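Local coordinates for protein 2-polyprenyl-6-methoxyphenol hydroxylase-like FAD-dependent oxidoreductase (Streptomyces sp. NRRL 11266, PDB 6UI5) that binds flavin-adenine dinucleotide and belongs to the FAD-dependent oxidoreductases related to aromatic-ring hydroxylases, with a Rossmann-type FAD-binding domain, at residues A[304-309]-A[328-333]. Residues are numbered along the deposited sequence; the frame is centred on the assembly and turned at random.
Sequences AVNLGW and HVERHL
Asn306, on helix 295-316, reaches across to Glu330 and Arg331 on helix 325-346, and its short side chain shows how one buried amide can join two helices of an FAD-binding domain. The backbones stay well separated, the CA atoms of Asn306 and Arg331 lying 7.7 Å apart, which leaves the contact to side chains. CB of Asn306 meets the aliphatic part of Arg331, 3.9 Å from both its CG and its CD. With CG anti to the backbone N (chi1 -172°), the amide is carried out toward the facing helix. There CG of Asn306 lies 3.8 Å from CG of Arg331, the two side chains running past each other in opposite directions. At the tip the amide divides its work. ND2 of Asn306 donates to OE2 of Glu330 at 2.7 Å. The bond is nearly straight, with an N-H...O angle of 163°, and the acceptor lies close to the amide plane and offers its anti lone pair. The carboxylate itself is nevertheless turned 67° from the amide. OD1 is hydrogen-bonded to NZ of Lys310, four residues on in the chain, which accordingly bridges both partners, since NZ also forms a salt bridge with the same Glu330 OE2, while the other carboxylate oxygen, OE1, pairs with Arg469. CG and CD of Arg331 lie against Asn306, and the bends at chi2 and chi3 turn its guanidinium group on to Asp303, back on the first helix, where NH1 forms a salt bridge with OD1. Charge thus ties the helices together beside a neutral amide whose donor and acceptor ends are both used, an arrangement that fixes the amide's orientation and, with two basic partners at hand, probably favours the ionised form of the buried Glu330.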
ATOM      1  N   ALA A 304      17.962  21.923  -5.571  1.00 42.19           N
ATOM      2  CA  ALA A 304      18.965  22.887  -6.002  1.00 45.92           C
ATOM      3  C   ALA A 304      19.928  22.265  -6.996  1.00 44.82           C
ATOM      4  O   ALA A 304      20.374  22.929  -7.946  1.00 54.87           O
ATOM      5  CB  ALA A 304      19.737  23.434  -4.789  1.00 42.55           C
ATOM      6  N   VAL A 305      20.302  21.009  -6.769  1.00 39.48           N
ATOM      7  CA  VAL A 305      21.223  20.361  -7.693  1.00 52.55           C
ATOM      8  C   VAL A 305      20.577  20.248  -9.066  1.00 53.82           C
ATOM      9  O   VAL A 305      21.208  20.542 -10.086  1.00 52.78           O
ATOM     10  CB  VAL A 305      21.671  19.010  -7.114  1.00 52.16           C
ATOM     11  CG1 VAL A 305      22.488  18.218  -8.117  1.00 44.81           C
ATOM     12  CG2 VAL A 305      22.499  19.265  -5.832  1.00 41.66           C
ATOM     13  N   ASN A 306      19.276  19.938  -9.104  1.00 48.55           N
ATOM     14  CA  ASN A 306      18.557  19.923 -10.374  1.00 48.74           C
ATOM     15  C   ASN A 306      18.536  21.301 -11.025  1.00 55.08           C
ATOM     16  O   ASN A 306      18.820  21.433 -12.216  1.00 50.01           O
ATOM     17  CB  ASN A 306      17.137  19.419 -10.166  1.00 43.04           C
ATOM     18  CG  ASN A 306      16.418  19.193 -11.490  1.00 52.16           C
ATOM     19  OD1 ASN A 306      16.092  20.146 -12.195  1.00 52.84           O
ATOM     20  ND2 ASN A 306      16.197  17.926 -11.847  1.00 41.20           N
ATOM     21  N   LEU A 307      18.207  22.353 -10.259  1.00 56.02           N
ATOM     22  CA  LEU A 307      17.961  23.650 -10.894  1.00 44.31           C
ATOM     23  C   LEU A 307      19.240  24.438 -11.149  1.00 46.55           C
ATOM     24  O   LEU A 307      19.337  25.142 -12.164  1.00 56.02           O
ATOM     25  CB  LEU A 307      17.001  24.481 -10.054  1.00 56.38           C
ATOM     26  CG  LEU A 307      16.808  25.898 -10.561  1.00 62.71           C
ATOM     27  CD1 LEU A 307      16.174  25.828 -11.919  1.00 63.75           C
ATOM     28  CD2 LEU A 307      15.951  26.714  -9.593  1.00 65.06           C
ATOM     29  N   GLY A 308      20.223  24.354 -10.258  1.00 42.17           N
ATOM     30  CA  GLY A 308      21.509  24.936 -10.583  1.00 49.54           C
ATOM     31  C   GLY A 308      22.236  24.043 -11.571  1.00 73.20           C
ATOM     32  O   GLY A 308      22.526  22.867 -11.274  1.00 66.86           O
ATOM     33  N   TRP A 309      22.492  24.618 -12.753  1.00 73.81           N
ATOM     34  CA  TRP A 309      23.116  24.048 -13.958  1.00 56.23           C
ATOM     35  C   TRP A 309      22.138  24.321 -15.094  1.00 47.05           C
ATOM     36  O   TRP A 309      22.519  24.926 -16.106  1.00 41.29           O
ATOM     37  CB  TRP A 309      23.539  22.563 -13.846  1.00 44.31           C
ATOM     38  CG  TRP A 309      22.528  21.423 -14.223  1.00 42.74           C
ATOM     39  CD1 TRP A 309      21.854  20.611 -13.358  1.00 46.09           C
ATOM     40  CD2 TRP A 309      22.161  20.979 -15.544  1.00 38.22           C
ATOM     41  NE1 TRP A 309      21.056  19.714 -14.047  1.00 48.33           N
ATOM     42  CE2 TRP A 309      21.233  19.916 -15.390  1.00 49.25           C
ATOM     43  CE3 TRP A 309      22.525  21.375 -16.837  1.00 45.45           C
ATOM     44  CZ2 TRP A 309      20.659  19.249 -16.487  1.00 47.58           C
ATOM     45  CZ3 TRP A 309      21.957  20.702 -17.935  1.00 50.79           C
ATOM     46  CH2 TRP A 309      21.037  19.651 -17.743  1.00 42.93           C
ATOM     47  N   HIS A 328      10.488  21.857 -13.225  1.00 38.98           N
ATOM     48  CA  HIS A 328       9.194  21.480 -12.662  1.00 49.58           C
ATOM     49  C   HIS A 328       8.883  20.000 -12.893  1.00 58.35           C
ATOM     50  O   HIS A 328       8.451  19.293 -11.972  1.00 57.12           O
ATOM     51  CB  HIS A 328       8.048  22.318 -13.224  1.00 50.27           C
ATOM     52  CG  HIS A 328       6.705  21.804 -12.788  1.00 60.89           C
ATOM     53  ND1 HIS A 328       6.084  22.232 -11.630  1.00 62.04           N
ATOM     54  CD2 HIS A 328       5.912  20.825 -13.300  1.00 52.35           C
ATOM     55  CE1 HIS A 328       4.942  21.575 -11.478  1.00 67.84           C
ATOM     56  NE2 HIS A 328       4.815  20.713 -12.476  1.00 58.68           N
ATOM     57  N   VAL A 329       9.043  19.521 -14.131  1.00 58.49           N
ATOM     58  CA  VAL A 329       8.657  18.141 -14.420  1.00 59.45           C
ATOM     59  C   VAL A 329       9.370  17.182 -13.484  1.00 56.26           C
ATOM     60  O   VAL A 329       8.750  16.336 -12.826  1.00 59.44           O
ATOM     61  CB  VAL A 329       8.957  17.787 -15.880  1.00 56.75           C
ATOM     62  CG1 VAL A 329       8.543  16.336 -16.130  1.00 45.76           C
ATOM     63  CG2 VAL A 329       8.242  18.738 -16.790  1.00 55.82           C
ATOM     64  N   GLU A 330      10.690  17.308 -13.414  1.00 49.05           N
ATOM     65  CA  GLU A 330      11.477  16.367 -12.641  1.00 53.46           C
ATOM     66  C   GLU A 330      11.220  16.534 -11.157  1.00 45.82           C
ATOM     67  O   GLU A 330      11.062  15.540 -10.440  1.00 44.89           O
ATOM     68  CB  GLU A 330      12.960  16.550 -12.964  1.00 54.44           C
ATOM     69  CG  GLU A 330      13.368  15.750 -14.176  1.00 59.83           C
ATOM     70  CD  GLU A 330      14.567  16.335 -14.898  1.00 63.41           C
ATOM     71  OE1 GLU A 330      14.710  16.063 -16.110  1.00 60.81           O
ATOM     72  OE2 GLU A 330      15.369  17.048 -14.258  1.00 58.88           O
ATOM     73  N   ARG A 331      11.142  17.781 -10.682  1.00 46.53           N
ATOM     74  CA  ARG A 331      11.167  18.013  -9.242  1.00 47.80           C
ATOM     75  C   ARG A 331       9.792  18.053  -8.607  1.00 50.25           C
ATOM     76  O   ARG A 331       9.646  17.609  -7.465  1.00 56.15           O
ATOM     77  CB  ARG A 331      11.941  19.279  -8.960  1.00 41.74           C
ATOM     78  CG  ARG A 331      13.433  19.031  -9.189  1.00 42.54           C
ATOM     79  CD  ARG A 331      14.032  18.519  -7.900  1.00 48.17           C
ATOM     80  NE  ARG A 331      14.057  17.079  -7.755  1.00 53.97           N
ATOM     81  CZ  ARG A 331      14.362  16.457  -6.622  1.00 54.69           C
ATOM     82  NH1 ARG A 331      14.634  17.176  -5.525  1.00 40.32           N
ATOM     83  NH2 ARG A 331      14.407  15.123  -6.585  1.00 53.60           N
ATOM     84  N   HIS A 332       8.761  18.492  -9.326  1.00 55.14           N
ATOM     85  CA  HIS A 332       7.416  18.350  -8.785  1.00 55.33           C
ATOM     86  C   HIS A 332       7.082  16.889  -8.499  1.00 57.59           C
ATOM     87  O   HIS A 332       6.388  16.597  -7.517  1.00 54.34           O
ATOM     88  CB  HIS A 332       6.384  18.954  -9.728  1.00 58.62           C
ATOM     89  CG  HIS A 332       4.978  18.841  -9.227  1.00 65.07           C
ATOM     90  ND1 HIS A 332       4.301  17.642  -9.176  1.00 65.73           N
ATOM     91  CD2 HIS A 332       4.119  19.780  -8.764  1.00 69.00           C
ATOM     92  CE1 HIS A 332       3.085  17.845  -8.696  1.00 67.83           C
ATOM     93  NE2 HIS A 332       2.948  19.134  -8.444  1.00 69.76           N
ATOM     94  N   LEU A 333       7.550  15.956  -9.347  1.00 53.95           N
ATOM     95  CA  LEU A 333       7.274  14.541  -9.085  1.00 46.82           C
ATOM     96  C   LEU A 333       7.913  14.122  -7.779  1.00 47.04           C
ATOM     97  O   LEU A 333       7.292  13.428  -6.972  1.00 51.90           O
ATOM     98  CB  LEU A 333       7.778  13.641 -10.226  1.00 46.73           C
ATOM     99  CG  LEU A 333       7.969  12.125  -9.988  1.00 51.76           C
ATOM    100  CD1 LEU A 333       6.635  11.381  -9.668  1.00 42.94           C
ATOM    101  CD2 LEU A 333       8.602  11.419 -11.231  1.00 40.29           C
TER